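Local coordinates for protein AxyAgu115A (Amphibacillus xylanus NBRC 15112, PDB 6NPS) that probably removes glucuronic acid side groups from xylan, as an alpha-glucuronidase of glycoside hydrolase family 115, at residues 119-124 / 293-298; 421-426 / 571-576; 689-694 / 698-703; 916-921 / 945-950. The protein carries 3 engineered substitutions. One frame throughout, in Å; residues are numbered along the deposited sequence.

Interaction 1: residues 119-124 / 293-298; sequences DKRGTI and HFENII
With its CG turned anti to the carbonyl carbon (chi1 -81°), R121 bends at chi3 and presents the end of its guanidinium to E295, whose chain, CG anti to the backbone N (chi1 -164°), runs out nearly straight from the opposite direction. The grip is end-on and two-pronged. R121 NH1 gives a hydrogen bond to E295 OE1 at 3.1 Å, and R121 NH2 gives one to E295 OE2 at 3.2 Å; together they make a salt bridge. Both oxygens lie close to the guanidinium plane, but the carboxylate is rolled 48° against it, so OE1 is met from above the carboxylate plane and OE2 obliquely on its syn side.

The bridge ties the first turn of helix 120-133, in the N-terminal part of the chain, to the loop entering strand 298-300 of the TIM-type barrel. Backbone bonds from E295 and I297 to M242 draw that loop against strand 241-242. D119 is the N-cap of the helix, its OD1 accepting from G122 N at 2.8 Å.

R121 has other partners: its NE makes a salt bridge with E95 and its NH1 also bonds G239 O. K120 NZ, which donates to the carbonyls of D236 and E237, reaches the carboxylate through a water lying 3.3 Å from K120 NZ and 2.8 Å from E295 OE1.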
loop_
_atom_site.group_PDB
_atom_site.type_symbol
_atom_site.label_atom_id
_atom_site.label_comp_id
_atom_site.label_asym_id
_atom_site.label_seq_id
_atom_site.Cartn_x
_atom_site.Cartn_y
_atom_site.Cartn_z
ATOM N N ASP A 119 -40.394 11.764 49.402
ATOM C CA ASP A 119 -39.571 12.971 49.332
ATOM C C ASP A 119 -39.853 13.565 47.953
ATOM O O ASP A 119 -40.664 13.027 47.195
ATOM C CB ASP A 119 -38.083 12.642 49.576
ATOM C CG ASP A 119 -37.545 11.492 48.628
ATOM O OD1 ASP A 119 -38.071 11.317 47.505
ATOM O OD2 ASP A 119 -36.587 10.760 49.002
ATOM N N LYS A 120 -39.177 14.659 47.606
ATOM C CA LYS A 120 -39.486 15.334 46.347
ATOM C C LYS A 120 -39.339 14.397 45.142
ATOM O O LYS A 120 -40.251 14.289 44.300
ATOM C CB LYS A 120 -38.597 16.556 46.178
ATOM C CG LYS A 120 -38.610 17.079 44.762
ATOM C CD LYS A 120 -38.227 18.548 44.694
ATOM C CE LYS A 120 -36.931 18.806 45.392
ATOM N NZ LYS A 120 -36.603 20.264 45.421
ATOM N N ARG A 121 -38.188 13.721 45.024
ATOM C CA ARG A 121 -37.972 12.912 43.829
ATOM C C ARG A 121 -38.889 11.680 43.799
ATOM O O ARG A 121 -39.303 11.256 42.713
ATOM C CB ARG A 121 -36.485 12.513 43.730
ATOM C CG ARG A 121 -35.552 13.608 43.135
ATOM C CD ARG A 121 -34.094 13.076 42.962
ATOM N NE ARG A 121 -33.482 12.747 44.251
ATOM C CZ ARG A 121 -32.964 13.667 45.060
ATOM N NH1 ARG A 121 -32.972 14.950 44.694
ATOM N NH2 ARG A 121 -32.439 13.311 46.234
ATOM N N GLY A 122 -39.210 11.102 44.964
ATOM C CA GLY A 122 -40.209 10.044 45.022
ATOM C C GLY A 122 -41.551 10.487 44.465
ATOM O O GLY A 122 -42.219 9.728 43.758
ATOM N N THR A 123 -41.990 11.705 44.810
ATOM C CA THR A 123 -43.243 12.196 44.240
ATOM C C THR A 123 -43.122 12.341 42.740
ATOM O O THR A 123 -44.031 11.961 41.987
ATOM C CB THR A 123 -43.629 13.538 44.869
ATOM O OG1 THR A 123 -43.513 13.452 46.297
ATOM C CG2 THR A 123 -45.073 13.932 44.525
ATOM N N ILE A 124 -41.978 12.852 42.278
ATOM C CA ILE A 124 -41.790 13.068 40.847
ATOM C C ILE A 124 -41.826 11.757 40.097
ATOM O O ILE A 124 -42.438 11.667 39.018
ATOM C CB ILE A 124 -40.474 13.828 40.603
ATOM C CG1 ILE A 124 -40.671 15.269 41.092
ATOM C CG2 ILE A 124 -40.065 13.707 39.136
ATOM C CD1 ILE A 124 -39.376 16.161 41.073
ATOM N N HIS A 293 -25.415 25.860 48.921
ATOM C CA HIS A 293 -26.697 25.587 49.569
ATOM C C HIS A 293 -27.704 24.900 48.648
ATOM O O HIS A 293 -28.808 24.559 49.100
ATOM C CB HIS A 293 -27.298 26.874 50.119
ATOM C CG HIS A 293 -27.559 27.912 49.076
ATOM N ND1 HIS A 293 -26.548 28.560 48.398
ATOM C CD2 HIS A 293 -28.719 28.425 48.602
ATOM C CE1 HIS A 293 -27.074 29.426 47.550
ATOM N NE2 HIS A 293 -28.390 29.367 47.656
ATOM N N PHE A 294 -27.353 24.690 47.383
ATOM C CA PHE A 294 -28.175 23.911 46.475
ATOM C C PHE A 294 -27.838 22.435 46.629
ATOM O O PHE A 294 -26.859 22.063 47.278
ATOM C CB PHE A 294 -27.950 24.374 45.037
ATOM C CG PHE A 294 -28.305 25.805 44.804
ATOM C CD1 PHE A 294 -29.626 26.206 44.785
ATOM C CD2 PHE A 294 -27.312 26.760 44.603
ATOM C CE1 PHE A 294 -29.963 27.535 44.578
ATOM C CE2 PHE A 294 -27.638 28.076 44.374
ATOM C CZ PHE A 294 -28.973 28.473 44.377
ATOM N N GLU A 295 -28.661 21.570 46.028
ATOM C CA GLU A 295 -28.461 20.130 46.183
ATOM C C GLU A 295 -27.422 19.658 45.165
ATOM O O GLU A 295 -27.658 19.716 43.948
ATOM C CB GLU A 295 -29.785 19.378 46.018
ATOM C CG GLU A 295 -29.725 17.948 46.545
ATOM C CD GLU A 295 -31.070 17.195 46.518
ATOM O OE1 GLU A 295 -32.064 17.695 45.928
ATOM O OE2 GLU A 295 -31.109 16.080 47.090
ATOM N N ASN A 296 -26.277 19.179 45.644
ATOM C CA ASN A 296 -25.210 18.791 44.725
ATOM C C ASN A 296 -24.294 17.812 45.449
ATOM O O ASN A 296 -24.421 17.572 46.650
ATOM C CB ASN A 296 -24.442 20.022 44.209
ATOM C CG ASN A 296 -24.118 21.004 45.318
ATOM O OD1 ASN A 296 -23.590 20.608 46.375
ATOM N ND2 ASN A 296 -24.474 22.287 45.112
ATOM N N ILE A 297 -23.400 17.202 44.691
ATOM C CA ILE A 297 -22.305 16.433 45.252
ATOM C C ILE A 297 -21.043 17.220 44.951
ATOM O O ILE A 297 -20.833 17.646 43.805
ATOM C CB ILE A 297 -22.261 15.014 44.654
ATOM C CG1 ILE A 297 -23.529 14.239 45.075
ATOM C CG2 ILE A 297 -20.973 14.265 45.083
ATOM C CD1 ILE A 297 -23.613 12.875 44.375
ATOM N N ILE A 298 -20.269 17.511 45.990
ATOM C CA ILE A 298 -19.055 18.306 45.836
ATOM C C ILE A 298 -17.918 17.398 45.399
ATOM O O ILE A 298 -17.589 16.416 46.081
ATOM C CB ILE A 298 -18.691 19.020 47.140
ATOM C CG1 ILE A 298 -19.859 19.900 47.614
ATOM C CG2 ILE A 298 -17.383 19.823 46.947
ATOM C CD1 ILE A 298 -19.588 20.563 48.992
HETATM O O HOH W 1 -33.384 20.133 45.965
#

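Interaction 2: residues 421-426 / 571-576; sequences EWINSS and VYYPTV
W422 comes first, its indole meeting the outer end of Y573. The nearest pair is W422 NE1 and Y573 OH, 3.4 Å apart, with the hydroxyl oblique to the indole. The backbone of W422 is linked through a water: it donates to W422 O at 2.8 Å and accepts from Y573 OH at 2.7 Å, sitting in the plane of the phenol at its edge. The W422 ring also stacks with that of H639.

I423 makes the largest contribution, its side chain forking over two successive residues of the helix, Y573 and P574. With CG1 anti to the carbonyl carbon (chi1 -67°), one branch passes over the centre of the W422 ring and sets CD1 above a face of Y573, 4.0 Å from the ring centroid and 26° off the normal, a CH-pi contact. The other branch, CG2, packs at 4.0 Å against P574 CB. Y573 itself stacks on Y623.

N424 then turns the chain aside: its OD1 accepts from S426 N at 2.9 Å, closing an Asx turn, while its carbonyl oxygen and that of P574 both accept from N578 ND2.

The loop follows strand 405-410 of the barrel and packs on the long helix 564-596 at its kink by P574. Because the isoleucine contacts are apolar, shape probably decides much of the fit in this buried interface, and the water that accepts a hydrogen bond from Y573 OH gives the phenol a polar partner within it.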
loop_
_atom_site.group_PDB
_atom_site.type_symbol
_atom_site.label_atom_id
_atom_site.label_comp_id
_atom_site.label_asym_id
_atom_site.label_seq_id
_atom_site.Cartn_x
_atom_site.Cartn_y
_atom_site.Cartn_z
ATOM N N GLU A 421 -17.832 9.680 18.886
ATOM C CA GLU A 421 -18.691 10.773 19.322
ATOM C C GLU A 421 -19.827 11.070 18.360
ATOM O O GLU A 421 -20.496 12.086 18.554
ATOM C CB GLU A 421 -17.893 12.095 19.488
ATOM C CG GLU A 421 -16.540 12.018 20.172
ATOM C CD GLU A 421 -15.875 13.397 20.295
ATOM O OE1 GLU A 421 -16.493 14.311 20.892
ATOM O OE2 GLU A 421 -14.746 13.567 19.785
ATOM N N TRP A 422 -20.054 10.266 17.314
ATOM C CA TRP A 422 -21.005 10.672 16.288
ATOM C C TRP A 422 -22.393 10.061 16.536
ATOM O O TRP A 422 -23.376 10.774 16.768
ATOM C CB TRP A 422 -20.437 10.254 14.918
ATOM C CG TRP A 422 -21.339 10.522 13.766
ATOM C CD1 TRP A 422 -21.966 11.693 13.472
ATOM C CD2 TRP A 422 -21.701 9.596 12.746
ATOM N NE1 TRP A 422 -22.700 11.559 12.319
ATOM C CE2 TRP A 422 -22.564 10.277 11.853
ATOM C CE3 TRP A 422 -21.395 8.254 12.512
ATOM C CZ2 TRP A 422 -23.127 9.663 10.733
ATOM C CZ3 TRP A 422 -21.967 7.622 11.390
ATOM C CH2 TRP A 422 -22.820 8.333 10.513
ATOM N N ILE A 423 -22.478 8.741 16.450
ATOM C CA ILE A 423 -23.714 7.992 16.661
ATOM C C ILE A 423 -23.396 6.868 17.628
ATOM O O ILE A 423 -22.287 6.319 17.592
ATOM C CB ILE A 423 -24.267 7.427 15.328
ATOM C CG1 ILE A 423 -24.718 8.528 14.401
ATOM C CG2 ILE A 423 -25.505 6.589 15.547
ATOM C CD1 ILE A 423 -25.358 7.942 13.143
ATOM N N ASN A 424 -24.359 6.520 18.491
ATOM C CA ASN A 424 -24.248 5.371 19.411
ATOM C C ASN A 424 -23.546 4.181 18.759
ATOM O O ASN A 424 -23.927 3.736 17.667
ATOM C CB ASN A 424 -25.662 4.940 19.867
ATOM C CG ASN A 424 -25.667 3.686 20.748
ATOM O OD1 ASN A 424 -24.786 3.496 21.573
ATOM N ND2 ASN A 424 -26.680 2.833 20.579
ATOM N N SER A 425 -22.529 3.642 19.453
ATOM C CA SER A 425 -21.872 2.400 19.052
ATOM C C SER A 425 -21.716 1.458 20.246
ATOM O O SER A 425 -20.856 0.568 20.220
ATOM C CB SER A 425 -20.500 2.691 18.407
ATOM O OG SER A 425 -19.721 3.487 19.295
ATOM N N SER A 426 -22.518 1.651 21.301
ATOM C CA SER A 426 -22.530 0.790 22.474
ATOM C C SER A 426 -23.626 -0.276 22.379
ATOM O O SER A 426 -24.645 -0.123 21.696
ATOM C CB SER A 426 -22.703 1.604 23.756
ATOM O OG SER A 426 -21.694 2.629 23.809
ATOM N N VAL A 571 -34.450 5.074 15.328
ATOM C CA VAL A 571 -34.125 3.792 14.702
ATOM C C VAL A 571 -33.427 4.028 13.358
ATOM O O VAL A 571 -32.324 3.533 13.112
ATOM C CB VAL A 571 -35.397 2.943 14.533
ATOM C CG1 VAL A 571 -35.051 1.618 13.851
ATOM C CG2 VAL A 571 -36.056 2.727 15.897
ATOM N N TYR A 572 -34.068 4.783 12.469
ATOM C CA TYR A 572 -33.571 4.865 11.102
ATOM C C TYR A 572 -32.213 5.568 11.034
ATOM O O TYR A 572 -31.276 5.069 10.406
ATOM C CB TYR A 572 -34.610 5.585 10.229
ATOM C CG TYR A 572 -34.271 5.587 8.751
ATOM C CD1 TYR A 572 -34.618 4.497 7.934
ATOM C CD2 TYR A 572 -33.626 6.679 8.169
ATOM C CE1 TYR A 572 -34.306 4.516 6.562
ATOM C CE2 TYR A 572 -33.311 6.706 6.820
ATOM C CZ TYR A 572 -33.661 5.630 6.026
ATOM O OH TYR A 572 -33.355 5.659 4.698
ATOM N N TYR A 573 -32.089 6.751 11.645
ATOM C CA TYR A 573 -30.827 7.486 11.539
ATOM C C TYR A 573 -29.651 6.729 12.178
ATOM O O TYR A 573 -28.622 6.555 11.507
ATOM C CB TYR A 573 -31.029 8.895 12.135
ATOM C CG TYR A 573 -29.729 9.654 12.262
ATOM C CD1 TYR A 573 -29.048 10.082 11.134
ATOM C CD2 TYR A 573 -29.171 9.922 13.508
ATOM C CE1 TYR A 573 -27.836 10.773 11.236
ATOM C CE2 TYR A 573 -27.977 10.616 13.625
ATOM C CZ TYR A 573 -27.307 11.011 12.481
ATOM O OH TYR A 573 -26.110 11.668 12.578
ATOM N N PRO A 574 -29.714 6.266 13.445
ATOM C CA PRO A 574 -28.609 5.423 13.982
ATOM C C PRO A 574 -28.297 4.191 13.129
ATOM O O PRO A 574 -27.123 3.827 12.983
ATOM C CB PRO A 574 -29.126 4.976 15.365
ATOM C CG PRO A 574 -30.253 5.814 15.659
ATOM C CD PRO A 574 -30.809 6.425 14.406
ATOM N N THR A 575 -29.317 3.463 12.656
ATOM C CA THR A 575 -29.049 2.243 11.880
ATOM C C THR A 575 -28.349 2.568 10.579
ATOM O O THR A 575 -27.260 2.061 10.291
ATOM C CB THR A 575 -30.355 1.489 11.561
ATOM O OG1 THR A 575 -30.987 1.152 12.778
ATOM C CG2 THR A 575 -30.057 0.195 10.755
ATOM N N VAL A 576 -28.955 3.444 9.791
ATOM C CA VAL A 576 -28.457 3.701 8.453
ATOM C C VAL A 576 -27.150 4.454 8.526
ATOM O O VAL A 576 -26.220 4.182 7.759
ATOM C CB VAL A 576 -29.512 4.467 7.623
ATOM C CG1 VAL A 576 -28.925 4.884 6.269
ATOM C CG2 VAL A 576 -30.794 3.608 7.435
HETATM O O HOH W 2 -25.295 12.018 15.126
#

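Interaction 3: residues 689-694 / 698-703; sequences LVDFLE and NQASFT
The methyl of A700 lies beneath three side chains of 689-694: L689, D691 and F692. Closest is D691, whose CG stands 3.5 Å from A700 CB; the CB and CG of D691 come nearest the methyl, its oxygens standing slightly farther off. L689 brings CD2 to 3.8 Å of A700 CB. A chi1 of -58° keeps F692 CG beside its own backbone N and lays the ring across the start of the strand: CE2 is 3.7 Å from A700 CB, and at the other side of the ring CE1 meets N698 C at 3.8 Å, edge first.

The touching parts, 689-692 and 698-701, run nearly antiparallel, 166° apart, and D691 and A700 face each other with CA atoms 6.1 Å apart. They flank a tight connection between two sheets. L689 follows strand 686-688, which pairs with 766-775, whereas 700-706 lies between 666-670 and 739-746 in the other sheet; a short 3-10 turn that includes F692 lies in the connection. F702 touches both I770 and I742, side chains from either sheet, as expected of a beta sandwich.

The polar link is indirect. A water donates to D691 OD2 at 3.1 Å and accepts from S701 N at 2.9 Å, while S701 OG is bonded to D671.

The small methyl of A700 probably helps the turn come close to the strand, taking two apolar side chains and the carboxylate stem of D691, and the water joins that carboxylate to a backbone N-H at the margin of the packing.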
loop_
_atom_site.group_PDB
_atom_site.type_symbol
_atom_site.label_atom_id
_atom_site.label_comp_id
_atom_site.label_asym_id
_atom_site.label_seq_id
_atom_site.Cartn_x
_atom_site.Cartn_y
_atom_site.Cartn_z
ATOM N N LEU A 689 -9.206 -26.095 -3.228
ATOM C CA LEU A 689 -10.518 -25.658 -2.782
ATOM C C LEU A 689 -10.905 -26.631 -1.681
ATOM O O LEU A 689 -11.177 -27.810 -1.959
ATOM C CB LEU A 689 -11.517 -25.678 -3.933
ATOM C CG LEU A 689 -12.923 -25.211 -3.618
ATOM C CD1 LEU A 689 -13.567 -24.703 -4.898
ATOM C CD2 LEU A 689 -13.711 -26.380 -3.067
ATOM N N VAL A 690 -10.941 -26.160 -0.435
ATOM C CA VAL A 690 -10.925 -27.100 0.679
ATOM C C VAL A 690 -12.273 -27.207 1.397
ATOM O O VAL A 690 -12.356 -27.864 2.434
ATOM C CB VAL A 690 -9.796 -26.757 1.663
ATOM C CG1 VAL A 690 -8.458 -26.808 0.934
ATOM C CG2 VAL A 690 -10.039 -25.394 2.340
ATOM N N ASP A 691 -13.339 -26.612 0.854
ATOM C CA ASP A 691 -14.611 -26.549 1.578
ATOM C C ASP A 691 -15.145 -27.941 1.932
ATOM O O ASP A 691 -15.780 -28.116 2.986
ATOM C CB ASP A 691 -15.649 -25.791 0.756
ATOM C CG ASP A 691 -15.176 -24.381 0.343
ATOM O OD1 ASP A 691 -14.164 -24.267 -0.395
ATOM O OD2 ASP A 691 -15.840 -23.393 0.736
ATOM N N PHE A 692 -14.926 -28.949 1.059
ATOM C CA PHE A 692 -15.529 -30.266 1.304
ATOM C C PHE A 692 -14.707 -31.102 2.265
ATOM O O PHE A 692 -15.073 -32.248 2.525
ATOM C CB PHE A 692 -15.733 -31.030 -0.020
ATOM C CG PHE A 692 -16.604 -30.282 -0.996
ATOM C CD1 PHE A 692 -17.986 -30.304 -0.872
ATOM C CD2 PHE A 692 -16.035 -29.504 -2.006
ATOM C CE1 PHE A 692 -18.799 -29.584 -1.769
ATOM C CE2 PHE A 692 -16.830 -28.778 -2.881
ATOM C CZ PHE A 692 -18.209 -28.817 -2.766
ATOM N N LEU A 693 -13.625 -30.540 2.823
ATOM C CA LEU A 693 -12.920 -31.195 3.915
ATOM C C LEU A 693 -13.756 -31.253 5.192
ATOM O O LEU A 693 -13.395 -31.986 6.116
ATOM C CB LEU A 693 -11.587 -30.473 4.160
ATOM C CG LEU A 693 -10.505 -30.710 3.089
ATOM C CD1 LEU A 693 -9.229 -29.983 3.416
ATOM C CD2 LEU A 693 -10.199 -32.222 2.868
ATOM N N GLU A 694 -14.891 -30.529 5.261
ATOM C CA GLU A 694 -15.838 -30.802 6.351
ATOM C C GLU A 694 -16.986 -31.665 5.849
ATOM O O GLU A 694 -17.642 -31.292 4.868
ATOM C CB GLU A 694 -16.366 -29.486 6.920
ATOM C CG GLU A 694 -15.181 -28.600 7.294
ATOM C CD GLU A 694 -15.507 -27.271 8.006
ATOM O OE1 GLU A 694 -16.457 -26.550 7.617
ATOM O OE2 GLU A 694 -14.752 -26.930 8.939
ATOM N N ASN A 698 -21.857 -29.081 1.602
ATOM C CA ASN A 698 -22.253 -29.568 0.290
ATOM C C ASN A 698 -22.291 -28.457 -0.755
ATOM O O ASN A 698 -22.912 -28.631 -1.809
ATOM C CB ASN A 698 -23.604 -30.275 0.383
ATOM C CG ASN A 698 -23.540 -31.492 1.264
ATOM O OD1 ASN A 698 -22.918 -32.491 0.910
ATOM N ND2 ASN A 698 -24.163 -31.413 2.425
ATOM N N GLN A 699 -21.632 -27.329 -0.500
ATOM C CA GLN A 699 -21.571 -26.278 -1.504
ATOM C C GLN A 699 -20.243 -25.547 -1.394
ATOM O O GLN A 699 -19.725 -25.347 -0.295
ATOM C CB GLN A 699 -22.728 -25.277 -1.369
ATOM C CG GLN A 699 -22.676 -24.420 -0.124
ATOM C CD GLN A 699 -24.007 -23.735 0.158
ATOM O OE1 GLN A 699 -24.968 -23.888 -0.598
ATOM N NE2 GLN A 699 -24.072 -22.992 1.259
ATOM N N ALA A 700 -19.709 -25.141 -2.541
ATOM C CA ALA A 700 -18.509 -24.310 -2.575
ATOM C C ALA A 700 -18.517 -23.577 -3.909
ATOM O O ALA A 700 -19.328 -23.874 -4.794
ATOM C CB ALA A 700 -17.238 -25.141 -2.413
ATOM N N SER A 701 -17.607 -22.616 -4.059
ATOM C CA SER A 701 -17.625 -21.922 -5.338
ATOM C C SER A 701 -16.277 -21.299 -5.636
ATOM O O SER A 701 -15.448 -21.097 -4.744
ATOM C CB SER A 701 -18.729 -20.853 -5.400
ATOM O OG SER A 701 -18.607 -19.888 -4.396
ATOM N N PHE A 702 -16.058 -21.039 -6.926
ATOM C CA PHE A 702 -14.940 -20.213 -7.358
ATOM C C PHE A 702 -15.455 -19.213 -8.376
ATOM O O PHE A 702 -16.566 -19.354 -8.897
ATOM C CB PHE A 702 -13.791 -21.078 -7.913
ATOM C CG PHE A 702 -14.117 -21.863 -9.153
ATOM C CD1 PHE A 702 -14.657 -23.161 -9.067
ATOM C CD2 PHE A 702 -13.849 -21.330 -10.413
ATOM C CE1 PHE A 702 -14.912 -23.907 -10.231
ATOM C CE2 PHE A 702 -14.094 -22.054 -11.571
ATOM C CZ PHE A 702 -14.633 -23.360 -11.496
ATOM N N THR A 703 -14.643 -18.186 -8.671
ATOM C CA THR A 703 -15.073 -17.121 -9.556
ATOM C C THR A 703 -14.094 -17.002 -10.708
ATOM O O THR A 703 -12.894 -17.265 -10.558
ATOM C CB THR A 703 -15.201 -15.801 -8.757
ATOM O OG1 THR A 703 -16.161 -16.012 -7.717
ATOM C CG2 THR A 703 -15.684 -14.623 -9.623
HETATM O O HOH W 3 -15.889 -21.806 -1.919
#

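Interaction 4: residues 916-921 / 945-950; sequences TTKTKI and VIYPDG
Strands 915-923 and 940-948 run the same way but are not partners: each pairs antiparallel with 858-866, which lies between them. Their backbones stay well apart, with K918 CA 9.3 Å from V945 CA and K920 CA 7.6 Å from D949 CA where segment 945-950 leaves its strand. Long side chains bridge the gap above the middle strand.

Y947 takes the rotamer with CG between the backbone N and the carbonyl carbon (chi1 51°), which swings the phenol toward K918. The lysine chain is extended and crosses it at about a right angle, so Y947 OH sits 3.2 Å from K918 CE and 3.2 Å from K918 NZ. A bound glycerol, probably from the crystallisation liquor, lies beside the same hydroxyl.

K920 bends twice near its end to bring NZ to 3.4 Å from D949 OD2, a weak, long salt bridge; its stronger partner is E861 of the middle strand, so the ammonium probably balances two carboxylates.

This pair belongs to the C-terminal domain of the family, probably related to galactose-binding-like domains. Y947 leans on E861 and Y793, K918 on E863, and on the other side of strand 915-923 T919 and I921 pack against I882 of strand 879-884.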
loop_
_atom_site.group_PDB
_atom_site.type_symbol
_atom_site.label_atom_id
_atom_site.label_comp_id
_atom_site.label_asym_id
_atom_site.label_seq_id
_atom_site.Cartn_x
_atom_site.Cartn_y
_atom_site.Cartn_z
ATOM N N THR A 916 -6.252 -11.258 21.950
ATOM C CA THR A 916 -5.857 -12.634 21.689
ATOM C C THR A 916 -4.620 -12.966 22.515
ATOM O O THR A 916 -3.788 -12.099 22.788
ATOM C CB THR A 916 -5.595 -12.893 20.191
ATOM O OG1 THR A 916 -4.517 -12.068 19.737
ATOM C CG2 THR A 916 -6.820 -12.593 19.371
ATOM N N THR A 917 -4.544 -14.204 22.973
ATOM C CA THR A 917 -3.396 -14.708 23.707
ATOM C C THR A 917 -3.122 -16.125 23.208
ATOM O O THR A 917 -4.049 -16.839 22.805
ATOM C CB THR A 917 -3.663 -14.661 25.232
ATOM O OG1 THR A 917 -2.563 -15.230 25.963
ATOM C CG2 THR A 917 -4.927 -15.435 25.563
ATOM N N LYS A 918 -1.846 -16.519 23.201
ATOM C CA LYS A 918 -1.410 -17.810 22.671
ATOM C C LYS A 918 -0.531 -18.534 23.681
ATOM O O LYS A 918 0.298 -17.915 24.357
ATOM C CB LYS A 918 -0.605 -17.675 21.362
ATOM C CG LYS A 918 -1.421 -17.274 20.181
ATOM C CD LYS A 918 -0.577 -17.199 18.919
ATOM C CE LYS A 918 -1.228 -16.277 17.886
ATOM N NZ LYS A 918 -0.372 -16.065 16.686
ATOM N N THR A 919 -0.698 -19.852 23.747
ATOM C CA THR A 919 0.084 -20.733 24.599
ATOM C C THR A 919 0.323 -22.028 23.827
ATOM O O THR A 919 -0.485 -22.409 22.985
ATOM C CB THR A 919 -0.650 -20.988 25.943
ATOM O OG1 THR A 919 0.185 -21.736 26.827
ATOM C CG2 THR A 919 -1.933 -21.755 25.722
ATOM N N LYS A 920 1.447 -22.688 24.082
ATOM C CA LYS A 920 1.718 -23.964 23.433
ATOM C C LYS A 920 1.234 -25.117 24.311
ATOM O O LYS A 920 1.365 -25.078 25.535
ATOM C CB LYS A 920 3.211 -24.119 23.122
ATOM C CG LYS A 920 3.737 -23.138 22.076
ATOM C CD LYS A 920 5.148 -23.529 21.634
ATOM C CE LYS A 920 6.003 -22.315 21.256
ATOM N NZ LYS A 920 5.479 -21.579 20.065
ATOM N N ILE A 921 0.656 -26.142 23.678
ATOM C CA ILE A 921 0.186 -27.335 24.378
ATOM C C ILE A 921 0.669 -28.555 23.604
ATOM O O ILE A 921 0.983 -28.482 22.416
ATOM C CB ILE A 921 -1.358 -27.348 24.529
ATOM C CG1 ILE A 921 -2.034 -27.351 23.145
ATOM C CG2 ILE A 921 -1.841 -26.120 25.372
ATOM C CD1 ILE A 921 -3.556 -27.640 23.134
ATOM N N VAL A 945 -8.852 -21.131 19.002
ATOM C CA VAL A 945 -8.285 -21.630 17.754
ATOM C C VAL A 945 -7.079 -22.493 18.089
ATOM O O VAL A 945 -6.254 -22.098 18.917
ATOM C CB VAL A 945 -7.895 -20.467 16.828
ATOM C CG1 VAL A 945 -7.291 -21.016 15.545
ATOM C CG2 VAL A 945 -9.127 -19.597 16.544
ATOM N N ILE A 946 -6.969 -23.667 17.444
ATOM C CA ILE A 946 -5.882 -24.608 17.687
ATOM C C ILE A 946 -5.250 -24.981 16.346
ATOM O O ILE A 946 -5.960 -25.329 15.395
ATOM C CB ILE A 946 -6.384 -25.876 18.425
ATOM C CG1 ILE A 946 -7.118 -25.510 19.741
ATOM C CG2 ILE A 946 -5.235 -26.860 18.680
ATOM C CD1 ILE A 946 -7.952 -26.712 20.362
ATOM N N TYR A 947 -3.924 -24.942 16.273
ATOM C CA TYR A 947 -3.244 -25.196 15.010
ATOM C C TYR A 947 -1.828 -25.640 15.322
ATOM O O TYR A 947 -1.323 -25.368 16.411
ATOM C CB TYR A 947 -3.244 -23.959 14.096
ATOM C CG TYR A 947 -2.753 -22.676 14.725
ATOM C CD1 TYR A 947 -3.627 -21.835 15.402
ATOM C CD2 TYR A 947 -1.415 -22.297 14.639
ATOM C CE1 TYR A 947 -3.190 -20.642 15.970
ATOM C CE2 TYR A 947 -0.968 -21.105 15.217
ATOM C CZ TYR A 947 -1.863 -20.285 15.866
ATOM O OH TYR A 947 -1.440 -19.113 16.444
ATOM N N PRO A 948 -1.187 -26.386 14.422
ATOM C CA PRO A 948 0.126 -26.946 14.768
ATOM C C PRO A 948 1.162 -25.840 14.943
ATOM O O PRO A 948 1.052 -24.747 14.375
ATOM C CB PRO A 948 0.461 -27.884 13.591
ATOM C CG PRO A 948 -0.686 -27.798 12.606
ATOM C CD PRO A 948 -1.797 -26.995 13.220
ATOM N N ASP A 949 2.142 -26.114 15.799
ATOM C CA ASP A 949 3.234 -25.181 16.044
ATOM C C ASP A 949 3.861 -24.715 14.734
ATOM O O ASP A 949 4.260 -25.529 13.895
ATOM C CB ASP A 949 4.298 -25.857 16.917
ATOM C CG ASP A 949 5.259 -24.864 17.542
ATOM O OD1 ASP A 949 6.283 -25.304 18.120
ATOM O OD2 ASP A 949 4.981 -23.651 17.461
ATOM N N GLY A 950 3.963 -23.401 14.564
ATOM C CA GLY A 950 4.638 -22.851 13.406
ATOM C C GLY A 950 3.779 -22.609 12.182
ATOM O O GLY A 950 4.268 -22.016 11.210
#

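Overall arrangement
The four contacts follow one another along the chain and none touches another. Interaction 2, centred about 11 Å from the middle of the molecule, is the inner one; interaction 1 lies about 33 Å from it, centre to centre, and interactions 3 and 4 each about 37 Å away. Interactions 1 and 3 stand on opposite sides of the chain's centre, about 66 Å apart, centre to centre, whereas 3 and 4 are near neighbours, with nearest atoms about 11 Å apart. In TIM-type barrels the active site lies at the C-terminal ends of the strands; loop 421-426 follows such a strand, making interaction 2 the likeliest to border it.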